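Local atomic coordinates of nitrogen regulatory PII-like protein (Bacillus subtilis subsp. subtilis, PDB entry 4R25), a protein that belongs to the PII family of nitrogen regulators and is required for full induction of the nrgAB operon when ammonium is limiting. Residues L30-Q41 with I53-E64. Residues are numbered along the deposited sequence; the frame is centred on the assembly and turned at random.
With ZN (zinc ion), chain F; ZN (zinc ion), chain E; ZN (zinc ion), chain D.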
ATOM      1  N   LEU A  30      -8.421   9.655  -6.641  1.00 35.18           N
ATOM      2  CA  LEU A  30      -8.071   8.326  -6.179  1.00 38.44           C
ATOM      3  C   LEU A  30      -6.869   7.812  -6.969  1.00 43.05           C
ATOM      4  O   LEU A  30      -6.532   8.356  -8.019  1.00 41.19           O
ATOM      5  CB  LEU A  30      -9.275   7.392  -6.325  1.00 33.01           C
ATOM      6  CG  LEU A  30      -9.841   7.237  -7.735  1.00 41.02           C
ATOM      7  CD1 LEU A  30      -9.007   6.264  -8.542  1.00 33.88           C
ATOM      8  CD2 LEU A  30     -11.302   6.801  -7.711  1.00 36.77           C
ATOM      9  N   THR A  31      -6.215   6.773  -6.461  1.00 40.34           N
ATOM     10  CA  THR A  31      -5.112   6.155  -7.193  1.00 30.73           C
ATOM     11  C   THR A  31      -5.438   4.706  -7.522  1.00 35.81           C
ATOM     12  O   THR A  31      -6.222   4.062  -6.832  1.00 39.39           O
ATOM     13  CB  THR A  31      -3.803   6.207  -6.398  1.00 35.15           C
ATOM     14  OG1 THR A  31      -4.022   5.661  -5.094  1.00 57.67           O
ATOM     15  CG2 THR A  31      -3.313   7.648  -6.261  1.00 43.03           C
ATOM     16  N   PHE A  32      -4.846   4.189  -8.584  1.00 29.94           N
ATOM     17  CA  PHE A  32      -5.066   2.800  -8.919  1.00 28.74           C
ATOM     18  C   PHE A  32      -3.853   2.192  -9.603  1.00 32.28           C
ATOM     19  O   PHE A  32      -2.964   2.900 -10.071  1.00 34.26           O
ATOM     20  CB  PHE A  32      -6.347   2.618  -9.752  1.00 27.43           C
ATOM     21  CG  PHE A  32      -6.311   3.291 -11.086  1.00 33.28           C
ATOM     22  CD1 PHE A  32      -5.966   2.582 -12.225  1.00 44.91           C
ATOM     23  CD2 PHE A  32      -6.643   4.636 -11.212  1.00 38.85           C
ATOM     24  CE1 PHE A  32      -5.937   3.206 -13.469  1.00 53.91           C
ATOM     25  CE2 PHE A  32      -6.612   5.265 -12.447  1.00 41.44           C
ATOM     26  CZ  PHE A  32      -6.262   4.550 -13.577  1.00 45.33           C
ATOM     27  N   SER A  33      -3.813   0.868  -9.629  1.00 31.98           N
ATOM     28  CA  SER A  33      -2.729   0.159 -10.284  1.00 40.49           C
ATOM     29  C   SER A  33      -3.106  -1.297 -10.472  1.00 42.83           C
ATOM     30  O   SER A  33      -4.005  -1.806  -9.807  1.00 45.01           O
ATOM     31  CB  SER A  33      -1.441   0.259  -9.468  1.00 33.42           C
ATOM     32  OG  SER A  33      -1.605  -0.322  -8.190  1.00 49.03           O
ATOM     33  N   ASN A  34      -2.423  -1.958 -11.392  1.00 50.17           N
ATOM     34  CA  ASN A  34      -2.639  -3.370 -11.611  1.00 40.88           C
ATOM     35  C   ASN A  34      -1.665  -4.178 -10.771  1.00 58.19           C
ATOM     36  O   ASN A  34      -0.461  -3.926 -10.785  1.00 41.88           O
ATOM     37  CB  ASN A  34      -2.456  -3.721 -13.082  1.00 56.34           C
ATOM     38  CG  ASN A  34      -3.514  -3.100 -13.964  1.00 53.26           C
ATOM     39  OD1 ASN A  34      -4.677  -3.514 -13.955  1.00 54.97           O
ATOM     40  ND2 ASN A  34      -3.113  -2.111 -14.748  1.00 52.89           N
ATOM     41  N   VAL A  35      -2.200  -5.135 -10.028  1.00 37.05           N
ATOM     42  CA  VAL A  35      -1.389  -6.072  -9.280  1.00 38.67           C
ATOM     43  C   VAL A  35      -1.907  -7.471  -9.564  1.00 42.13           C
ATOM     44  O   VAL A  35      -2.814  -7.658 -10.370  1.00 50.07           O
ATOM     45  CB  VAL A  35      -1.457  -5.796  -7.771  1.00 41.91           C
ATOM     46  CG1 VAL A  35      -0.890  -4.429  -7.464  1.00 33.69           C
ATOM     47  CG2 VAL A  35      -2.895  -5.895  -7.278  1.00 36.30           C
ATOM     48  N   HIS A  36      -1.334  -8.456  -8.894  1.00 49.81           N
ATOM     49  CA  HIS A  36      -1.766  -9.827  -9.074  1.00 37.27           C
ATOM     50  C   HIS A  36      -2.378 -10.394  -7.818  1.00 39.44           C
ATOM     51  O   HIS A  36      -1.967 -10.069  -6.707  1.00 40.96           O
ATOM     52  CB  HIS A  36      -0.605 -10.706  -9.511  1.00 49.92           C
ATOM     53  CG  HIS A  36      -0.173 -10.464 -10.917  1.00 47.66           C
ATOM     54  ND1 HIS A  36       1.071  -9.965 -11.236  1.00 57.10           N
ATOM     55  CD2 HIS A  36      -0.823 -10.636 -12.089  1.00 48.00           C
ATOM     56  CE1 HIS A  36       1.173  -9.849 -12.546  1.00 53.85           C
ATOM     57  NE2 HIS A  36       0.034 -10.248 -13.087  1.00 62.72           N
ATOM     58  N   GLY A  37      -3.377 -11.240  -8.017  1.00 38.77           N
ATOM     59  CA  GLY A  37      -3.980 -11.985  -6.938  1.00 38.15           C
ATOM     60  C   GLY A  37      -3.554 -13.435  -7.053  1.00 44.99           C
ATOM     61  O   GLY A  37      -3.312 -13.954  -8.141  1.00 41.57           O
ATOM     62  N   CYS A  38      -3.454 -14.091  -5.914  1.00 41.80           N
ATOM     63  CA  CYS A  38      -3.068 -15.484  -5.887  1.00 47.76           C
ATOM     64  C   CYS A  38      -3.986 -16.191  -4.920  1.00 45.26           C
ATOM     65  O   CYS A  38      -4.051 -15.824  -3.747  1.00 48.38           O
ATOM     66  CB  CYS A  38      -1.614 -15.626  -5.434  1.00 44.81           C
ATOM     67  SG  CYS A  38      -0.990 -17.302  -5.489  1.00 56.42           S
ATOM     68  N   GLY A  39      -4.715 -17.186  -5.420  1.00 50.11           N
ATOM     69  CA  GLY A  39      -5.510 -18.049  -4.569  1.00 29.18           C
ATOM     70  C   GLY A  39      -4.688 -19.240  -4.117  1.00 40.67           C
ATOM     71  O   GLY A  39      -3.874 -19.761  -4.869  1.00 36.24           O
ATOM     72  N   LEU A  40      -4.888 -19.662  -2.876  1.00 42.58           N
ATOM     73  CA  LEU A  40      -4.179 -20.809  -2.333  1.00 45.18           C
ATOM     74  C   LEU A  40      -5.177 -21.812  -1.745  1.00 52.07           C
ATOM     75  O   LEU A  40      -6.058 -21.447  -0.965  1.00 46.84           O
ATOM     76  CB  LEU A  40      -3.172 -20.368  -1.263  1.00 37.71           C
ATOM     77  CG  LEU A  40      -2.089 -19.344  -1.622  1.00 43.26           C
ATOM     78  CD1 LEU A  40      -1.148 -19.149  -0.457  1.00 29.73           C
ATOM     79  CD2 LEU A  40      -1.303 -19.750  -2.844  1.00 42.07           C
ATOM     80  N   GLN A  41      -5.048 -23.076  -2.131  1.00 48.91           N
ATOM     81  CA  GLN A  41      -5.903 -24.111  -1.558  1.00 60.98           C
ATOM     82  C   GLN A  41      -5.168 -25.416  -1.262  1.00 49.50           C
ATOM     83  O   GLN A  41      -4.337 -25.876  -2.051  1.00 45.12           O
ATOM     84  CB  GLN A  41      -7.135 -24.354  -2.429  1.00 44.98           C
ATOM     85  CG  GLN A  41      -6.908 -24.108  -3.900  1.00 67.35           C
ATOM     86  CD  GLN A  41      -8.174 -24.267  -4.719  1.00 87.36           C
ATOM     87  OE1 GLN A  41      -9.288 -24.140  -4.197  1.00 78.57           O
ATOM     88  NE2 GLN A  41      -8.012 -24.554  -6.010  1.00 72.02           N
ATOM     89  N   ILE A  53      -0.022 -27.496  -1.900  1.00 46.72           N
ATOM     90  CA  ILE A  53      -0.812 -26.289  -2.138  1.00 48.88           C
ATOM     91  C   ILE A  53      -0.947 -25.998  -3.622  1.00 46.84           C
ATOM     92  O   ILE A  53       0.029 -26.014  -4.360  1.00 43.84           O
ATOM     93  CB  ILE A  53      -0.213 -25.063  -1.430  1.00 44.59           C
ATOM     94  CG1 ILE A  53      -0.085 -25.324   0.075  1.00 43.20           C
ATOM     95  CG2 ILE A  53      -1.049 -23.816  -1.691  1.00 45.88           C
ATOM     96  CD1 ILE A  53      -1.396 -25.507   0.784  1.00 43.74           C
ATOM     97  N   GLU A  54      -2.170 -25.731  -4.054  1.00 46.83           N
ATOM     98  CA  GLU A  54      -2.415 -25.380  -5.438  1.00 44.48           C
ATOM     99  C   GLU A  54      -2.789 -23.905  -5.490  1.00 53.29           C
ATOM    100  O   GLU A  54      -3.476 -23.394  -4.602  1.00 58.17           O
ATOM    101  CB  GLU A  54      -3.532 -26.247  -5.998  1.00 52.25           C
ATOM    102  CG  GLU A  54      -3.742 -26.137  -7.485  1.00 73.22           C
ATOM    103  CD  GLU A  54      -4.786 -27.120  -7.959  1.00 96.38           C
ATOM    104  OE1 GLU A  54      -5.156 -27.085  -9.154  1.00 83.44           O
ATOM    105  OE2 GLU A  54      -5.241 -27.930  -7.119  1.00 68.24           O
ATOM    106  N   SER A  55      -2.331 -23.218  -6.526  1.00 50.89           N
ATOM    107  CA  SER A  55      -2.488 -21.777  -6.588  1.00 54.82           C
ATOM    108  C   SER A  55      -2.711 -21.285  -8.006  1.00 55.52           C
ATOM    109  O   SER A  55      -2.128 -21.806  -8.959  1.00 53.70           O
ATOM    110  CB  SER A  55      -1.262 -21.087  -5.978  1.00 48.28           C
ATOM    111  OG  SER A  55      -0.091 -21.395  -6.710  1.00 54.97           O
ATOM    112  N   ASN A  56      -3.567 -20.280  -8.138  1.00 49.68           N
ATOM    113  CA  ASN A  56      -3.754 -19.617  -9.415  1.00 51.88           C
ATOM    114  C   ASN A  56      -3.442 -18.140  -9.275  1.00 56.08           C
ATOM    115  O   ASN A  56      -3.690 -17.543  -8.231  1.00 65.20           O
ATOM    116  CB  ASN A  56      -5.170 -19.837  -9.974  1.00 63.73           C
ATOM    117  CG  ASN A  56      -6.264 -19.295  -9.059  1.00 80.92           C
ATOM    118  OD1 ASN A  56      -6.310 -19.613  -7.870  1.00 82.56           O
ATOM    119  ND2 ASN A  56      -7.158 -18.473  -9.617  1.00 62.34           N
ATOM    120  N   VAL A  57      -2.873 -17.563 -10.324  1.00 49.79           N
ATOM    121  CA  VAL A  57      -2.595 -16.142 -10.349  1.00 54.23           C
ATOM    122  C   VAL A  57      -3.546 -15.440 -11.311  1.00 50.03           C
ATOM    123  O   VAL A  57      -3.628 -15.796 -12.482  1.00 75.19           O
ATOM    124  CB  VAL A  57      -1.133 -15.873 -10.744  1.00 57.21           C
ATOM    125  CG1 VAL A  57      -0.888 -14.381 -10.917  1.00 50.71           C
ATOM    126  CG2 VAL A  57      -0.197 -16.451  -9.693  1.00 44.22           C
ATOM    127  N   TYR A  58      -4.277 -14.450 -10.811  1.00 52.94           N
ATOM    128  CA  TYR A  58      -5.193 -13.681 -11.647  1.00 55.63           C
ATOM    129  C   TYR A  58      -4.849 -12.191 -11.647  1.00 49.07           C
ATOM    130  O   TYR A  58      -3.899 -11.760 -10.991  1.00 56.85           O
ATOM    131  CB  TYR A  58      -6.645 -13.916 -11.215  1.00 46.27           C
ATOM    132  CG  TYR A  58      -6.822 -14.003  -9.721  1.00 63.22           C
ATOM    133  CD1 TYR A  58      -6.557 -15.186  -9.040  1.00 61.58           C
ATOM    134  CD2 TYR A  58      -7.250 -12.902  -8.985  1.00 65.70           C
ATOM    135  CE1 TYR A  58      -6.703 -15.274  -7.666  1.00 54.34           C
ATOM    136  CE2 TYR A  58      -7.406 -12.979  -7.607  1.00 70.81           C
ATOM    137  CZ  TYR A  58      -7.128 -14.169  -6.953  1.00 68.32           C
ATOM    138  OH  TYR A  58      -7.274 -14.253  -5.587  1.00 53.85           O
ATOM    139  N   GLU A  59      -5.614 -11.413 -12.404  1.00 55.99           N
ATOM    140  CA  GLU A  59      -5.389  -9.978 -12.506  1.00 41.39           C
ATOM    141  C   GLU A  59      -6.237  -9.264 -11.495  1.00 50.80           C
ATOM    142  O   GLU A  59      -7.384  -9.636 -11.263  1.00 49.78           O
ATOM    143  CB  GLU A  59      -5.774  -9.471 -13.881  1.00 47.90           C
ATOM    144  CG  GLU A  59      -5.223 -10.312 -14.975  1.00 54.51           C
ATOM    145  CD  GLU A  59      -3.747 -10.467 -14.837  1.00 60.13           C
ATOM    146  OE1 GLU A  59      -3.275 -11.617 -14.948  1.00 81.00           O
ATOM    147  OE2 GLU A  59      -3.067  -9.440 -14.608  1.00 59.88           O
ATOM    148  N   ARG A  60      -5.675  -8.223 -10.902  1.00 47.11           N
ATOM    149  CA  ARG A  60      -6.419  -7.438  -9.942  1.00 44.02           C
ATOM    150  C   ARG A  60      -6.167  -5.949 -10.140  1.00 53.83           C
ATOM    151  O   ARG A  60      -5.088  -5.529 -10.568  1.00 39.77           O
ATOM    152  CB  ARG A  60      -6.067  -7.868  -8.518  1.00 46.59           C
ATOM    153  CG  ARG A  60      -6.385  -9.333  -8.196  1.00 59.29           C
ATOM    154  CD  ARG A  60      -7.842  -9.554  -7.803  1.00 45.43           C
ATOM    155  NE  ARG A  60      -8.723  -9.708  -8.956  1.00 66.09           N
ATOM    156  CZ  ARG A  60      -9.835 -10.436  -8.950  1.00 73.72           C
ATOM    157  NH1 ARG A  60     -10.192 -11.084  -7.851  1.00 82.47           N
ATOM    158  NH2 ARG A  60     -10.581 -10.529 -10.043  1.00 66.91           N
ATOM    159  N   LEU A  61      -7.184  -5.159  -9.837  1.00 44.80           N
ATOM    160  CA  LEU A  61      -7.084  -3.716  -9.878  1.00 41.63           C
ATOM    161  C   LEU A  61      -7.087  -3.219  -8.445  1.00 42.45           C
ATOM    162  O   LEU A  61      -8.009  -3.508  -7.690  1.00 40.49           O
ATOM    163  CB  LEU A  61      -8.276  -3.141 -10.639  1.00 45.66           C
ATOM    164  CG  LEU A  61      -8.456  -1.625 -10.644  1.00 56.17           C
ATOM    165  CD1 LEU A  61      -7.305  -0.925 -11.365  1.00 33.08           C
ATOM    166  CD2 LEU A  61      -9.794  -1.280 -11.275  1.00 48.10           C
ATOM    167  N   LYS A  62      -6.054  -2.481  -8.057  1.00 34.18           N
ATOM    168  CA  LYS A  62      -6.009  -1.937  -6.706  1.00 31.17           C
ATOM    169  C   LYS A  62      -6.377  -0.458  -6.770  1.00 31.77           C
ATOM    170  O   LYS A  62      -5.733   0.314  -7.499  1.00 40.75           O
ATOM    171  CB  LYS A  62      -4.614  -2.109  -6.114  1.00 41.73           C
ATOM    172  CG  LYS A  62      -4.505  -1.873  -4.607  1.00 45.57           C
ATOM    173  CD  LYS A  62      -3.042  -2.027  -4.187  1.00 38.15           C
ATOM    174  CE  LYS A  62      -2.874  -2.024  -2.684  1.00 62.15           C
ATOM    175  NZ  LYS A  62      -1.429  -2.222  -2.350  1.00 66.92           N
ATOM    176  N   ILE A  63      -7.422  -0.077  -6.040  1.00 37.57           N
ATOM    177  CA  ILE A  63      -7.895   1.297  -6.020  1.00 26.86           C
ATOM    178  C   ILE A  63      -7.802   1.869  -4.616  1.00 29.05           C
ATOM    179  O   ILE A  63      -8.364   1.323  -3.672  1.00 39.83           O
ATOM    180  CB  ILE A  63      -9.359   1.377  -6.456  1.00 44.09           C
ATOM    181  CG1 ILE A  63      -9.523   0.874  -7.897  1.00 42.98           C
ATOM    182  CG2 ILE A  63      -9.881   2.800  -6.290  1.00 30.31           C
ATOM    183  CD1 ILE A  63     -10.924   0.536  -8.271  1.00 36.74           C
ATOM    184  N   GLU A  64      -7.122   2.998  -4.489  1.00 39.94           N
ATOM    185  CA  GLU A  64      -6.990   3.659  -3.200  1.00 39.05           C
ATOM    186  C   GLU A  64      -7.700   5.022  -3.134  1.00 47.39           C
ATOM    187  O   GLU A  64      -7.552   5.879  -4.006  1.00 37.25           O
ATOM    188  CB  GLU A  64      -5.520   3.783  -2.828  1.00 33.51           C
ATOM    189  CG  GLU A  64      -4.852   2.434  -2.624  1.00 47.19           C
ATOM    190  CD  GLU A  64      -3.390   2.553  -2.234  1.00 69.53           C
ATOM    191  OE1 GLU A  64      -2.756   3.583  -2.551  1.00 72.83           O
ATOM    192  OE2 GLU A  64      -2.877   1.612  -1.602  1.00 73.00           O
TER
HETATM  193 ZN    ZN F 205       0.607 -11.252 -15.130  1.00 95.54          ZN
HETATM  194 ZN    ZN E 204      -1.704   0.484   0.071  1.00114.89          ZN
HETATM  195 ZN    ZN D 203      -6.378 -29.224  -9.916  1.00 74.72          ZN
HETATM  196  O   HOH W   1       0.365  -0.209  -1.292  0.33 39.85           O
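From Thr31-Glu64 to Gln41-Glu54 the segments pair as antiparallel strands, their directions 138° apart; the backbone bonds include Glu64 N to Thr31 O at 2.7 Å, while Asn56 N to Gly39 O, at 3.3 Å, is weak. The Tyr58 ring covers Gly37 with one face: Gly37 CA is 3.9 Å from the ring centroid, a CH-pi contact. A chi1 of 39° sets CG of Tyr58 between its backbone N and carbonyl carbon, which swings the ring across the neighbouring strand. Tyr58 CD2 in turn sits 3.3 Å above one face of the Arg60 guanidinium, whose NE bonds back to Glu59 O. The His36 ring and Glu59 carboxylate run next to each other with their planes 88° apart, and His36 NE2 binds a zinc ion at 2.3 Å. Farther along, Glu64 OE2 holds another zinc ion at 2.3 Å, a metal that Lys5 also binds; a water on that metal accepts a bond from Lys62 NZ. Lys62 NZ also forms a salt bridge with Glu64 of the second subunit, and Glu64 OE1 the reciprocal one with Lys62 of the third. The hairpin probably forms the T-loop base, as in other PII proteins; strand 51-67 also pairs with strand 4-10. Phe32 stacks edge-to-face with Phe15 of helix 15-25, which Leu61 and Ile63 also touch; residues 36-39 extend the sheet into the second subunit and 30-32 into the third.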